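Local atomic coordinates of endoglucanase A (Clostridium longisporum, PDB entry 6Q1I), a protein that hydrolyses internal beta-1,4-glucosidic linkages in cellulose, lichenan and cereal beta-glucans, the chain here being the family 5 catalytic part of a longer enzyme. Residues F155-Q160 and A186-S191; N53-K58 and V93-E98; K63-G68 and A105-V110; S261-L266 and V304-K309; K70-P75 and D101-D106. One frame throughout, in Å; residues are numbered along the deposited sequence.

Contact 1: residues F155-Q160 and A186-S191; sequences FETLNQ and AAALES. Unlike the reference sequence in segment 155-160: Gln160 (reference Glu).
Thr157 meets helix 175-194 methyl to methyl: its CG2 lies 3.7 Å from CB of Ala188, and its own CB is 3.9 Å from that same Ala188 CB. Both side chains leave the backbone toward each other, and the main chains come close here, with CA of Thr157 6.1 Å from CA of Ala188. The threonine is turned so that OG1 stands between the backbone N and the carbonyl carbon (chi1 54°), which swings CG2 out against the helix. CG2 also comes within 4.3 Å of the backbone N of Leu189, so the methyl rests over the helix surface where Ala188 leads into Leu189. The small alanine side chain is consistent with so close an approach.

The polar side of Thr157 is satisfied elsewhere. OG1 hydrogen-bonds to Asn185 OD1, one turn back on the same helix, so the residue grips that helix with its hydroxyl as well as its methyl. Its carbonyl oxygen is held by Thr114 OG1 and Trp139 NE1, and all three touching residues are buried.

Thr157 directly follows strand 153-156 and leads to Asn159 and Gln160, a glutamate in the natural sequence and, by similarity, the proton donor. An Asn-Glu pair just past the fourth barrel strand is characteristic of the family 5 (beta/alpha)8 barrel.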
# COMPACT_ATOMS: atom_id res chain seq x y z
N PHE A 155 -1.61 10.52 -1.36
CA PHE A 155 -0.19 10.19 -1.28
C PHE A 155 0.06 9.30 -0.07
O PHE A 155 -0.62 9.44 0.95
CB PHE A 155 0.67 11.45 -1.15
CG PHE A 155 0.67 12.37 -2.35
CD1 PHE A 155 0.39 11.92 -3.62
CD2 PHE A 155 1.01 13.70 -2.19
CE1 PHE A 155 0.42 12.79 -4.71
CE2 PHE A 155 1.06 14.56 -3.27
CZ PHE A 155 0.75 14.11 -4.53
N GLU A 156 1.04 8.41 -0.17
CA GLU A 156 1.48 7.56 0.93
C GLU A 156 2.99 7.70 1.05
O GLU A 156 3.72 7.36 0.11
CB GLU A 156 1.05 6.10 0.68
CG GLU A 156 1.63 5.10 1.66
CD GLU A 156 1.40 3.66 1.24
OE1 GLU A 156 0.25 3.32 0.89
OE2 GLU A 156 2.38 2.88 1.22
N THR A 157 3.47 8.22 2.19
CA THR A 157 4.85 8.69 2.28
C THR A 157 5.87 7.58 2.04
O THR A 157 6.86 7.77 1.31
CB THR A 157 5.10 9.31 3.66
OG1 THR A 157 4.73 8.35 4.67
CG2 THR A 157 4.30 10.61 3.85
N LEU A 158 5.69 6.45 2.71
CA LEU A 158 6.61 5.33 2.73
C LEU A 158 5.79 4.05 2.81
O LEU A 158 4.61 4.09 3.18
CB LEU A 158 7.53 5.39 3.97
CG LEU A 158 8.50 6.57 4.04
CD1 LEU A 158 9.12 6.64 5.43
CD2 LEU A 158 9.58 6.45 2.99
N ASN A 159 6.42 2.92 2.49
CA ASN A 159 5.74 1.63 2.41
C ASN A 159 5.86 0.85 3.71
O ASN A 159 4.96 0.88 4.54
CB ASN A 159 6.30 0.85 1.22
CG ASN A 159 5.70 -0.51 1.10
OD1 ASN A 159 4.49 -0.68 1.28
ND2 ASN A 159 6.53 -1.50 0.78
N GLN A 160 6.96 0.12 3.88
CA GLN A 160 7.21 -0.69 5.07
C GLN A 160 8.57 -0.34 5.65
O GLN A 160 9.46 -1.19 5.78
CB GLN A 160 7.13 -2.18 4.74
CG GLN A 160 5.73 -2.62 4.30
CD GLN A 160 5.61 -4.11 4.06
OE1 GLN A 160 6.60 -4.83 3.96
NE2 GLN A 160 4.40 -4.56 3.94
N ALA A 186 7.08 12.63 8.82
CA ALA A 186 6.80 14.05 9.02
C ALA A 186 7.54 14.91 8.00
O ALA A 186 7.01 15.91 7.52
CB ALA A 186 7.18 14.46 10.45
N ALA A 187 8.78 14.52 7.67
CA ALA A 187 9.56 15.27 6.69
C ALA A 187 8.94 15.17 5.30
O ALA A 187 8.87 16.17 4.58
CB ALA A 187 11.00 14.77 6.66
N ALA A 188 8.49 13.97 4.92
CA ALA A 188 7.82 13.81 3.64
C ALA A 188 6.54 14.64 3.59
O ALA A 188 6.26 15.31 2.59
CB ALA A 188 7.50 12.34 3.41
N LEU A 189 5.75 14.60 4.67
CA LEU A 189 4.52 15.39 4.73
C LEU A 189 4.81 16.88 4.60
O LEU A 189 4.10 17.60 3.89
CB LEU A 189 3.78 15.10 6.03
CG LEU A 189 2.48 15.86 6.27
CD1 LEU A 189 1.43 15.51 5.23
CD2 LEU A 189 1.97 15.59 7.66
N GLU A 190 5.84 17.37 5.29
CA GLU A 190 6.17 18.79 5.21
C GLU A 190 6.49 19.19 3.78
O GLU A 190 6.05 20.24 3.30
CB GLU A 190 7.35 19.11 6.13
CG GLU A 190 7.56 20.59 6.42
CD GLU A 190 8.36 21.34 5.37
OE1 GLU A 190 9.10 20.72 4.57
OE2 GLU A 190 8.24 22.59 5.37
N SER A 191 7.23 18.34 3.07
CA SER A 191 7.57 18.62 1.68
C SER A 191 6.33 18.62 0.78
O SER A 191 6.22 19.46 -0.12
CB SER A 191 8.61 17.62 1.18
OG SER A 191 9.83 17.79 1.89

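Contact 2: residues N53-K58 and V93-E98; sequences NPVTTK and VKRVKE
The backbone from Val55 to Thr56 runs extended past the side of helix 90-105 and presents the carbonyl of Thr56 to Arg95, just before Thr57, the N-cap residue of helix 58-67, whose side-chain capping bond is weak. Arg95 NH2 donates to Thr56 O over 2.9 Å, with 155° at the hydrogen. The oxygen lies almost in the plane of the guanidinium, at its edge, while the donor arrives well bent from the C=O direction (124° at the oxygen) and somewhat tilted from the carbonyl plane. A water closes a small ring: it donates to Thr56 O at 2.8 Å and accepts from Arg95 NH1 at 3.1 Å. One carbonyl oxygen is thereby tied to both terminal nitrogens.

Arg95 gets there by a bend at chi2 (62°) in an otherwise extended chain. Val55 crosses it at about a right angle and brings CG2 to 3.5 Å from NH2, obliquely to the flat group; CB of Thr56 is 3.7 Å from the same NH2. Glu48 braces both partners, since its carboxylate pairs with Arg95 NE and also hydrogen-bonds to Thr56 OG1. Held through NE, NH2 and, by way of the water, NH1, the guanidinium is probably fixed in its rotation.

An arginine thus bonds a loop carbonyl, directly and through a water, in the outer helical layer of the (beta/alpha)8 (TIM) barrel, fastening the loop that enters helix 58-67 to the next helix, 90-105.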
# COMPACT_ATOMS: atom_id res chain seq x y z
N ASN A 53 5.97 -8.98 -15.04
CA ASN A 53 4.61 -8.61 -15.38
C ASN A 53 4.57 -7.86 -16.71
O ASN A 53 5.54 -7.21 -17.10
CB ASN A 53 4.00 -7.78 -14.26
CG ASN A 53 3.55 -8.65 -13.11
OD1 ASN A 53 3.17 -9.81 -13.33
ND2 ASN A 53 3.62 -8.15 -11.90
N PRO A 54 3.46 -7.98 -17.44
CA PRO A 54 3.35 -7.28 -18.73
C PRO A 54 3.10 -5.80 -18.51
O PRO A 54 2.68 -5.36 -17.45
CB PRO A 54 2.13 -7.96 -19.38
CG PRO A 54 1.27 -8.35 -18.21
CD PRO A 54 2.24 -8.74 -17.12
N VAL A 55 3.36 -5.01 -19.55
CA VAL A 55 3.16 -3.57 -19.44
C VAL A 55 1.68 -3.28 -19.15
O VAL A 55 0.78 -3.87 -19.75
CB VAL A 55 3.70 -2.85 -20.69
CG1 VAL A 55 2.94 -3.23 -21.90
CG2 VAL A 55 3.69 -1.33 -20.49
N THR A 56 1.44 -2.37 -18.21
CA THR A 56 0.08 -2.09 -17.76
C THR A 56 -0.71 -1.37 -18.84
O THR A 56 -0.22 -0.45 -19.48
CB THR A 56 0.13 -1.22 -16.49
OG1 THR A 56 1.01 -1.81 -15.52
CG2 THR A 56 -1.24 -1.09 -15.87
N THR A 57 -1.97 -1.78 -19.02
CA THR A 57 -2.87 -1.14 -19.96
C THR A 57 -4.11 -0.61 -19.23
O THR A 57 -4.45 -1.05 -18.13
CB THR A 57 -3.34 -2.11 -21.05
OG1 THR A 57 -4.12 -3.11 -20.41
CG2 THR A 57 -2.16 -2.72 -21.79
N LYS A 58 -4.79 0.34 -19.86
CA LYS A 58 -6.02 0.83 -19.27
C LYS A 58 -7.07 -0.27 -19.17
O LYS A 58 -7.88 -0.28 -18.24
CB LYS A 58 -6.56 2.05 -20.04
CG LYS A 58 -7.72 2.71 -19.30
CD LYS A 58 -8.12 4.05 -19.89
CE LYS A 58 -9.25 4.70 -19.10
NZ LYS A 58 -10.52 3.93 -19.20
N VAL A 93 8.53 9.77 -14.51
CA VAL A 93 7.38 10.50 -13.99
C VAL A 93 6.22 10.43 -14.97
O VAL A 93 5.06 10.24 -14.57
CB VAL A 93 7.77 11.95 -13.66
CG1 VAL A 93 6.55 12.76 -13.24
CG2 VAL A 93 8.82 11.97 -12.57
N LYS A 94 6.50 10.59 -16.27
CA LYS A 94 5.44 10.55 -17.27
C LYS A 94 4.73 9.20 -17.30
O LYS A 94 3.51 9.14 -17.47
CB LYS A 94 6.05 10.87 -18.64
CG LYS A 94 5.07 10.96 -19.79
CD LYS A 94 5.76 11.44 -21.07
CE LYS A 94 4.74 11.75 -22.16
NZ LYS A 94 5.18 12.85 -23.05
N ARG A 95 5.48 8.10 -17.13
CA ARG A 95 4.84 6.78 -17.14
C ARG A 95 4.00 6.56 -15.89
O ARG A 95 2.88 6.05 -15.97
CB ARG A 95 5.89 5.68 -17.30
CG ARG A 95 5.30 4.27 -17.27
CD ARG A 95 4.32 4.02 -18.41
NE ARG A 95 3.70 2.71 -18.26
CZ ARG A 95 2.54 2.36 -18.80
NH1 ARG A 95 1.86 3.19 -19.58
NH2 ARG A 95 2.06 1.15 -18.55
N VAL A 96 4.52 6.93 -14.72
CA VAL A 96 3.72 6.83 -13.50
C VAL A 96 2.43 7.63 -13.66
O VAL A 96 1.34 7.15 -13.33
CB VAL A 96 4.53 7.29 -12.27
CG1 VAL A 96 3.66 7.26 -11.03
CG2 VAL A 96 5.79 6.43 -12.05
N LYS A 97 2.55 8.85 -14.20
CA LYS A 97 1.37 9.69 -14.39
C LYS A 97 0.36 9.04 -15.33
O LYS A 97 -0.85 9.15 -15.10
CB LYS A 97 1.80 11.07 -14.92
CG LYS A 97 0.64 12.00 -15.18
CD LYS A 97 1.09 13.42 -15.45
CE LYS A 97 1.45 14.14 -14.16
NZ LYS A 97 1.70 15.59 -14.37
N GLU A 98 0.82 8.40 -16.40
CA GLU A 98 -0.13 7.75 -17.31
C GLU A 98 -0.91 6.64 -16.61
O GLU A 98 -2.12 6.50 -16.81
CB GLU A 98 0.60 7.24 -18.55
CG GLU A 98 -0.32 6.60 -19.62
CD GLU A 98 -1.10 7.60 -20.50
OE1 GLU A 98 -1.03 8.82 -20.28
OE2 GLU A 98 -1.79 7.14 -21.44
O HOH W 1 0.27 1.38 -21.56

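Contact 3: residues K63-G68 and A105-V110; sequences KIKNAG and ADDLYV
The Schellman turn that ends helix 90-105 receives the side chain of Lys65, which reaches across from helix 58-67 and lies along Asp106, Asp107 and Leu108. In that turn Asp107 takes a positive phi (68°), its N bonding back to Ile104 O and the N of Leu108 to Cys103 O.

Lys65 points its CB toward the turn and, after a bend at chi2 (64°), runs on extended. The Asp106 carbonyl points almost end-on at the CD-CE part of the lysine, with Lys65 CE 3.2 Å from Asp106 O, while NZ stands a little farther from that oxygen and 3.7 Å from Asp107 O. Neither approach is a direct hydrogen bond; instead Lys65 NZ donates a hydrogen bond to a water 2.7 Å away, which in turn donates to Asp107 OD2. Lys65 NZ and Asp107 OD2 are 4.3 Å apart, too far for a salt bridge, although the opposite charges probably still attract.

The aliphatic part of the lysine has its own partner. The buried Leu108 side chain runs alongside, antiparallel to the lysine chain, and sets CD2 3.6 Å from Lys65 CD. The carboxylate of Asp106 is engaged elsewhere: OD1 forms a salt bridge to Lys58 NZ at the start of helix 58-67.

Gly68, with a phi of 116°, closes helix 58-67 by a second Schellman motif. Two neighbouring barrel helices thus end side by side, each turning back toward its strand, 71-74 or 109-113, as in the alpha-to-beta loops of a (beta/alpha)8 barrel.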
# COMPACT_ATOMS: atom_id res chain seq x y z
N LYS A 63 -10.90 -3.44 -15.93
CA LYS A 63 -11.40 -4.70 -15.38
C LYS A 63 -11.55 -4.62 -13.86
O LYS A 63 -12.54 -5.10 -13.30
CB LYS A 63 -10.44 -5.82 -15.76
CG LYS A 63 -10.92 -7.21 -15.42
CD LYS A 63 -11.83 -7.78 -16.49
CE LYS A 63 -12.33 -9.14 -16.07
NZ LYS A 63 -13.00 -9.85 -17.17
N ILE A 64 -10.58 -4.01 -13.19
CA ILE A 64 -10.63 -3.84 -11.73
C ILE A 64 -11.79 -2.93 -11.34
O ILE A 64 -12.58 -3.26 -10.44
CB ILE A 64 -9.27 -3.30 -11.24
CG1 ILE A 64 -8.16 -4.31 -11.53
CG2 ILE A 64 -9.31 -2.95 -9.75
CD1 ILE A 64 -8.38 -5.68 -10.94
N LYS A 65 -11.92 -1.78 -12.00
CA LYS A 65 -13.03 -0.87 -11.71
C LYS A 65 -14.38 -1.55 -11.94
O LYS A 65 -15.29 -1.44 -11.11
CB LYS A 65 -12.91 0.38 -12.58
CG LYS A 65 -14.14 1.28 -12.57
CD LYS A 65 -14.40 1.89 -11.21
CE LYS A 65 -15.66 2.74 -11.23
NZ LYS A 65 -15.85 3.48 -9.95
N ASN A 66 -14.52 -2.24 -13.07
CA ASN A 66 -15.81 -2.85 -13.39
C ASN A 66 -16.15 -4.02 -12.48
O ASN A 66 -17.33 -4.39 -12.38
CB ASN A 66 -15.83 -3.26 -14.86
CG ASN A 66 -15.87 -2.06 -15.79
OD1 ASN A 66 -16.37 -1.00 -15.43
ND2 ASN A 66 -15.33 -2.23 -16.98
N ALA A 67 -15.17 -4.61 -11.80
CA ALA A 67 -15.47 -5.66 -10.84
C ALA A 67 -16.07 -5.11 -9.55
O ALA A 67 -16.70 -5.86 -8.81
CB ALA A 67 -14.20 -6.45 -10.52
N GLY A 68 -15.86 -3.82 -9.26
CA GLY A 68 -16.43 -3.21 -8.08
C GLY A 68 -15.42 -2.70 -7.07
O GLY A 68 -15.83 -2.19 -6.02
N ALA A 105 -9.16 8.44 -14.33
CA ALA A 105 -10.18 8.49 -15.38
C ALA A 105 -11.32 7.53 -15.09
O ALA A 105 -12.48 7.83 -15.40
CB ALA A 105 -9.54 8.15 -16.74
N ASP A 106 -11.02 6.38 -14.49
CA ASP A 106 -12.03 5.37 -14.16
C ASP A 106 -12.75 5.65 -12.85
O ASP A 106 -13.44 4.76 -12.34
CB ASP A 106 -11.40 3.98 -14.14
CG ASP A 106 -11.24 3.39 -15.52
OD1 ASP A 106 -11.56 4.07 -16.52
OD2 ASP A 106 -10.78 2.23 -15.60
N ASP A 107 -12.60 6.85 -12.29
CA ASP A 107 -13.32 7.26 -11.08
C ASP A 107 -12.89 6.47 -9.84
O ASP A 107 -13.67 6.31 -8.91
CB ASP A 107 -14.84 7.18 -11.28
CG ASP A 107 -15.60 8.03 -10.29
OD1 ASP A 107 -15.03 9.05 -9.85
OD2 ASP A 107 -16.75 7.69 -9.95
N LEU A 108 -11.65 6.01 -9.82
CA LEU A 108 -11.10 5.31 -8.67
C LEU A 108 -10.37 6.28 -7.74
O LEU A 108 -9.83 7.30 -8.19
CB LEU A 108 -10.09 4.25 -9.14
CG LEU A 108 -10.70 3.12 -9.97
CD1 LEU A 108 -9.62 2.38 -10.73
CD2 LEU A 108 -11.46 2.15 -9.07
N TYR A 109 -10.37 5.96 -6.45
CA TYR A 109 -9.36 6.52 -5.55
C TYR A 109 -8.03 5.86 -5.89
O TYR A 109 -7.97 4.68 -6.23
CB TYR A 109 -9.71 6.27 -4.08
CG TYR A 109 -10.97 6.99 -3.69
CD1 TYR A 109 -12.21 6.38 -3.81
CD2 TYR A 109 -10.93 8.31 -3.28
CE1 TYR A 109 -13.38 7.06 -3.53
CE2 TYR A 109 -12.09 9.00 -2.98
CZ TYR A 109 -13.31 8.38 -3.11
OH TYR A 109 -14.47 9.08 -2.82
N VAL A 110 -6.96 6.64 -5.83
CA VAL A 110 -5.62 6.17 -6.16
C VAL A 110 -4.70 6.50 -4.99
O VAL A 110 -4.66 7.65 -4.54
CB VAL A 110 -5.09 6.82 -7.45
CG1 VAL A 110 -3.65 6.44 -7.68
CG2 VAL A 110 -5.97 6.40 -8.61
O HOH W 2 -17.76 5.37 -9.97

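Contact 4: residues S261-L266 and V304-K309; sequences SLDVEL and VTAAQK
Leu266 drives its CD1 against CB of Ala306, 3.5 Å away and tighter than usual for two carbons. CG stands anti to the carbonyl carbon (chi1 -66°), and the extended second torsion carries CD1 across to the other helix, where it also lies 3.8 Å from the backbone N of Ala307. The methyl therefore sits over the step between the two alanines, though CB of Ala307 remains more distant at 4.5 Å from Leu266 CD1.

Asp263, almost one turn earlier, comes at Ala306 from another direction: its OD1 is 3.7 Å from Ala306 CB. That is a van der Waals touch on a methyl; the polar partners of the carboxylate lie elsewhere. OD2 hydrogen-bonds to Tyr302 OH, one turn back on helix 293-309, and OD1 makes a long, weak ion pair with Arg310 NH2. Arg310 also donates from NH1 to Ala306 O, so the same arginine spans the end of the interface. Ala306 CB is touched by the leucine methyl and, roughly at a right angle to it, by the carboxylate oxygen.

The axes of these short helical pieces pass 10.0 Å apart and run in nearly the same sense, at 30° to each other. CA of Asp263 is 6.7 Å from CA of Ala306, and Leu266 and Ala307 are about as near.

Helices 256-275 and 293-309 are sequential neighbours around the barrel, with strand 280-285 between them in the chain. Leu266 also touches Ile282 of that strand, while Val304, pointing away from 261-266, packs on Leu349 of helix 343-356.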
# COMPACT_ATOMS: atom_id res chain seq x y z
N SER A 261 -10.73 -13.66 16.26
CA SER A 261 -9.38 -13.14 16.23
C SER A 261 -9.26 -11.99 15.25
O SER A 261 -8.62 -10.97 15.54
CB SER A 261 -8.40 -14.25 15.87
OG SER A 261 -8.40 -15.25 16.86
N LEU A 262 -9.86 -12.13 14.06
CA LEU A 262 -9.78 -11.06 13.09
C LEU A 262 -10.56 -9.84 13.56
O LEU A 262 -10.10 -8.70 13.38
CB LEU A 262 -10.24 -11.55 11.71
CG LEU A 262 -10.08 -10.58 10.54
CD1 LEU A 262 -8.64 -10.11 10.40
CD2 LEU A 262 -10.55 -11.23 9.26
N ASP A 263 -11.72 -10.05 14.17
CA ASP A 263 -12.50 -8.93 14.69
C ASP A 263 -11.72 -8.14 15.73
O ASP A 263 -11.71 -6.90 15.70
CB ASP A 263 -13.82 -9.44 15.29
CG ASP A 263 -14.82 -9.88 14.23
OD1 ASP A 263 -14.74 -9.42 13.08
OD2 ASP A 263 -15.71 -10.69 14.58
N VAL A 264 -11.05 -8.83 16.66
CA VAL A 264 -10.28 -8.13 17.69
C VAL A 264 -9.12 -7.36 17.07
O VAL A 264 -8.81 -6.24 17.49
CB VAL A 264 -9.82 -9.13 18.77
CG1 VAL A 264 -8.80 -8.48 19.70
CG2 VAL A 264 -11.02 -9.63 19.57
N GLU A 265 -8.47 -7.95 16.07
CA GLU A 265 -7.37 -7.27 15.39
C GLU A 265 -7.86 -5.99 14.71
O GLU A 265 -7.26 -4.92 14.85
CB GLU A 265 -6.74 -8.23 14.38
CG GLU A 265 -5.65 -7.62 13.52
CD GLU A 265 -5.04 -8.61 12.54
OE1 GLU A 265 -5.30 -9.82 12.65
OE2 GLU A 265 -4.32 -8.15 11.62
N LEU A 266 -8.96 -6.09 13.96
CA LEU A 266 -9.48 -4.91 13.26
C LEU A 266 -9.97 -3.85 14.25
O LEU A 266 -9.79 -2.65 14.00
CB LEU A 266 -10.58 -5.32 12.28
CG LEU A 266 -10.10 -6.20 11.12
CD1 LEU A 266 -11.29 -6.77 10.35
CD2 LEU A 266 -9.17 -5.40 10.19
N VAL A 304 -13.21 -8.23 4.42
CA VAL A 304 -13.73 -6.99 3.85
C VAL A 304 -14.98 -6.52 4.61
O VAL A 304 -15.13 -5.34 4.89
CB VAL A 304 -13.99 -7.13 2.34
CG1 VAL A 304 -14.64 -5.87 1.81
CG2 VAL A 304 -12.70 -7.41 1.60
N THR A 305 -15.89 -7.45 4.93
CA THR A 305 -17.09 -7.06 5.68
C THR A 305 -16.72 -6.46 7.03
O THR A 305 -17.21 -5.40 7.40
CB THR A 305 -18.01 -8.27 5.89
OG1 THR A 305 -18.40 -8.83 4.63
CG2 THR A 305 -19.27 -7.86 6.64
N ALA A 306 -15.82 -7.12 7.75
CA ALA A 306 -15.45 -6.66 9.09
C ALA A 306 -14.72 -5.32 9.03
O ALA A 306 -14.96 -4.43 9.86
CB ALA A 306 -14.56 -7.71 9.76
N ALA A 307 -13.85 -5.15 8.05
CA ALA A 307 -13.14 -3.88 7.92
C ALA A 307 -14.09 -2.77 7.52
O ALA A 307 -14.06 -1.67 8.09
CB ALA A 307 -12.03 -4.03 6.90
N GLN A 308 -14.95 -3.02 6.53
CA GLN A 308 -15.86 -1.98 6.06
C GLN A 308 -16.90 -1.61 7.11
O GLN A 308 -17.28 -0.43 7.20
CB GLN A 308 -16.48 -2.41 4.73
CG GLN A 308 -15.49 -2.28 3.57
CD GLN A 308 -15.24 -0.83 3.25
OE1 GLN A 308 -16.06 -0.19 2.60
NE2 GLN A 308 -14.14 -0.29 3.75
N LYS A 309 -17.37 -2.56 7.92
CA LYS A 309 -18.27 -2.24 9.03
C LYS A 309 -17.63 -1.26 10.00
O LYS A 309 -18.33 -0.52 10.69
CB LYS A 309 -18.64 -3.51 9.80
CG LYS A 309 -19.72 -4.36 9.15
CD LYS A 309 -20.05 -5.59 9.99
CE LYS A 309 -21.22 -6.38 9.41
NZ LYS A 309 -21.41 -7.69 10.08

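Contact 5: residues K70-P75 and D101-D106; sequences KTIRIP and DYCIAD
Cys103 puts its sulfur into the groove between Ile72 and Ile74, the two strand residues that face helix 90-105. SG lies 3.9 Å from Ile72 CG2 and 4.0 Å from Ile72 CD1, so the isoleucine wraps the thiol with both of its branches rather than meeting it with one tip. Two residues on, on the same helix-facing side of the strand, Ile74 adds CD1, 4.0 Å from Cys103 SG, a less certain touch because this side chain is modelled in two conformations.

Cys103 has the largest surface buried here. SG is anti to the carbonyl carbon (chi1 -61°), and that setting directs it at the strand. CA of Ile72 and CA of Cys103 are 7.1 Å apart, and the whole meeting is apolar and buried.

Alternation along strand 71-74 sends Arg73 the other way, into the barrel, where it bonds to Glu156, Asn159 and Gln284. Outside, the cysteine also touches Val110 of strand 109-113 and Ile61 of helix 58-67, while Ile72 packs on Ile64 and Leu108. The contact thus fills the layer between sheet and helices within the beta-alpha-beta unit of strand 71-74, helix 90-105 and strand 109-113.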
# COMPACT_ATOMS: atom_id res chain seq x y z
N LYS A 70 -13.07 0.07 -5.53
CA LYS A 70 -13.19 1.52 -5.57
C LYS A 70 -11.86 2.26 -5.46
O LYS A 70 -11.83 3.47 -5.69
CB LYS A 70 -14.16 2.01 -4.48
CG LYS A 70 -15.63 1.75 -4.83
CD LYS A 70 -16.57 2.34 -3.80
CE LYS A 70 -16.65 3.86 -3.90
NZ LYS A 70 -17.58 4.43 -2.88
N THR A 71 -10.79 1.55 -5.11
CA THR A 71 -9.47 2.13 -4.92
C THR A 71 -8.44 1.25 -5.61
O THR A 71 -8.52 0.02 -5.54
CB THR A 71 -9.14 2.19 -3.41
OG1 THR A 71 -10.05 3.08 -2.76
CG2 THR A 71 -7.73 2.69 -3.15
N ILE A 72 -7.45 1.88 -6.25
CA ILE A 72 -6.24 1.19 -6.69
C ILE A 72 -5.04 1.85 -6.02
O ILE A 72 -4.90 3.08 -6.04
CB ILE A 72 -6.11 1.15 -8.22
CG1 ILE A 72 -7.17 0.20 -8.79
CG2 ILE A 72 -4.70 0.72 -8.62
CD1 ILE A 72 -7.08 -0.02 -10.29
N ARG A 73 -4.18 1.04 -5.42
CA ARG A 73 -2.88 1.48 -4.95
C ARG A 73 -1.85 1.18 -6.02
O ARG A 73 -1.84 0.08 -6.59
CB ARG A 73 -2.53 0.81 -3.62
CG ARG A 73 -1.20 1.20 -3.00
CD ARG A 73 -1.18 0.82 -1.56
NE ARG A 73 0.05 0.99 -0.78
CZ ARG A 73 0.96 0.04 -0.55
NH1 ARG A 73 0.89 -1.14 -1.17
NH2 ARG A 73 1.95 0.27 0.30
N ILE A 74 -1.07 2.20 -6.37
CA ILE A 74 -0.00 2.11 -7.37
C ILE A 74 1.32 2.16 -6.61
O ILE A 74 1.92 3.23 -6.46
CB ILE A 74 -0.11 3.24 -8.41
CG1 ILE A 74 -1.50 3.23 -9.06
CG2 ILE A 74 0.99 3.11 -9.47
CD1 ILE A 74 -1.74 4.39 -10.01
N PRO A 75 1.80 1.03 -6.10
CA PRO A 75 3.09 1.04 -5.40
C PRO A 75 4.18 1.39 -6.41
O PRO A 75 4.22 0.85 -7.51
CB PRO A 75 3.20 -0.39 -4.86
CG PRO A 75 2.40 -1.22 -5.83
CD PRO A 75 1.24 -0.33 -6.22
N ASP A 101 -3.36 8.17 -14.38
CA ASP A 101 -4.48 8.68 -15.18
C ASP A 101 -5.46 7.58 -15.59
O ASP A 101 -6.67 7.83 -15.65
CB ASP A 101 -3.96 9.44 -16.41
CG ASP A 101 -3.42 10.83 -16.08
OD1 ASP A 101 -3.78 11.41 -15.04
OD2 ASP A 101 -2.63 11.36 -16.89
N TYR A 102 -4.97 6.37 -15.91
CA TYR A 102 -5.90 5.27 -16.19
C TYR A 102 -6.90 5.13 -15.05
O TYR A 102 -8.10 4.95 -15.27
CB TYR A 102 -5.18 3.92 -16.34
CG TYR A 102 -4.18 3.74 -17.46
CD1 TYR A 102 -4.18 4.54 -18.59
CD2 TYR A 102 -3.23 2.74 -17.37
CE1 TYR A 102 -3.24 4.33 -19.60
CE2 TYR A 102 -2.31 2.53 -18.35
CZ TYR A 102 -2.30 3.32 -19.46
OH TYR A 102 -1.34 3.07 -20.40
N CYS A 103 -6.39 5.18 -13.82
CA CYS A 103 -7.20 4.93 -12.63
C CYS A 103 -8.11 6.10 -12.31
O CYS A 103 -9.30 5.92 -12.03
CB CYS A 103 -6.27 4.65 -11.45
SG CYS A 103 -5.18 3.21 -11.64
N ILE A 104 -7.56 7.32 -12.34
CA ILE A 104 -8.36 8.51 -12.03
C ILE A 104 -9.47 8.67 -13.05
O ILE A 104 -10.61 8.99 -12.70
CB ILE A 104 -7.47 9.77 -11.95
CG1 ILE A 104 -6.46 9.68 -10.79
CG2 ILE A 104 -8.33 11.04 -11.84
CD1 ILE A 104 -7.05 9.80 -9.40
N ALA A 105 -9.16 8.44 -14.33
CA ALA A 105 -10.18 8.49 -15.38
C ALA A 105 -11.32 7.53 -15.09
O ALA A 105 -12.48 7.83 -15.40
CB ALA A 105 -9.54 8.15 -16.74
N ASP A 106 -11.02 6.38 -14.49
CA ASP A 106 -12.03 5.37 -14.16
C ASP A 106 -12.75 5.65 -12.85
O ASP A 106 -13.44 4.76 -12.34
CB ASP A 106 -11.40 3.98 -14.14
CG ASP A 106 -11.24 3.39 -15.52
OD1 ASP A 106 -11.56 4.07 -16.52
OD2 ASP A 106 -10.78 2.23 -15.60

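Overall arrangement
From the N terminus, contact 2 opens first, at the loop before helix 58-67, and closes on helix 90-105. Contacts 3 and 5 both open inside it and close beyond it, so each crosses it; contact 5 starts later than contact 3 and ends with it on the shared residues Ala105 and Asp106. A salt bridge from Lys58 to Asp106 joins contact 2 to the other two. Contact 1 follows in series, tying the end of strand 153-156 to helix 175-194, and reaches contact 5 through the Glu156-Arg73 salt bridge inside the barrel. Contact 4 comes last, joining helices 256-275 and 293-309 across the chain's centre from contact 2.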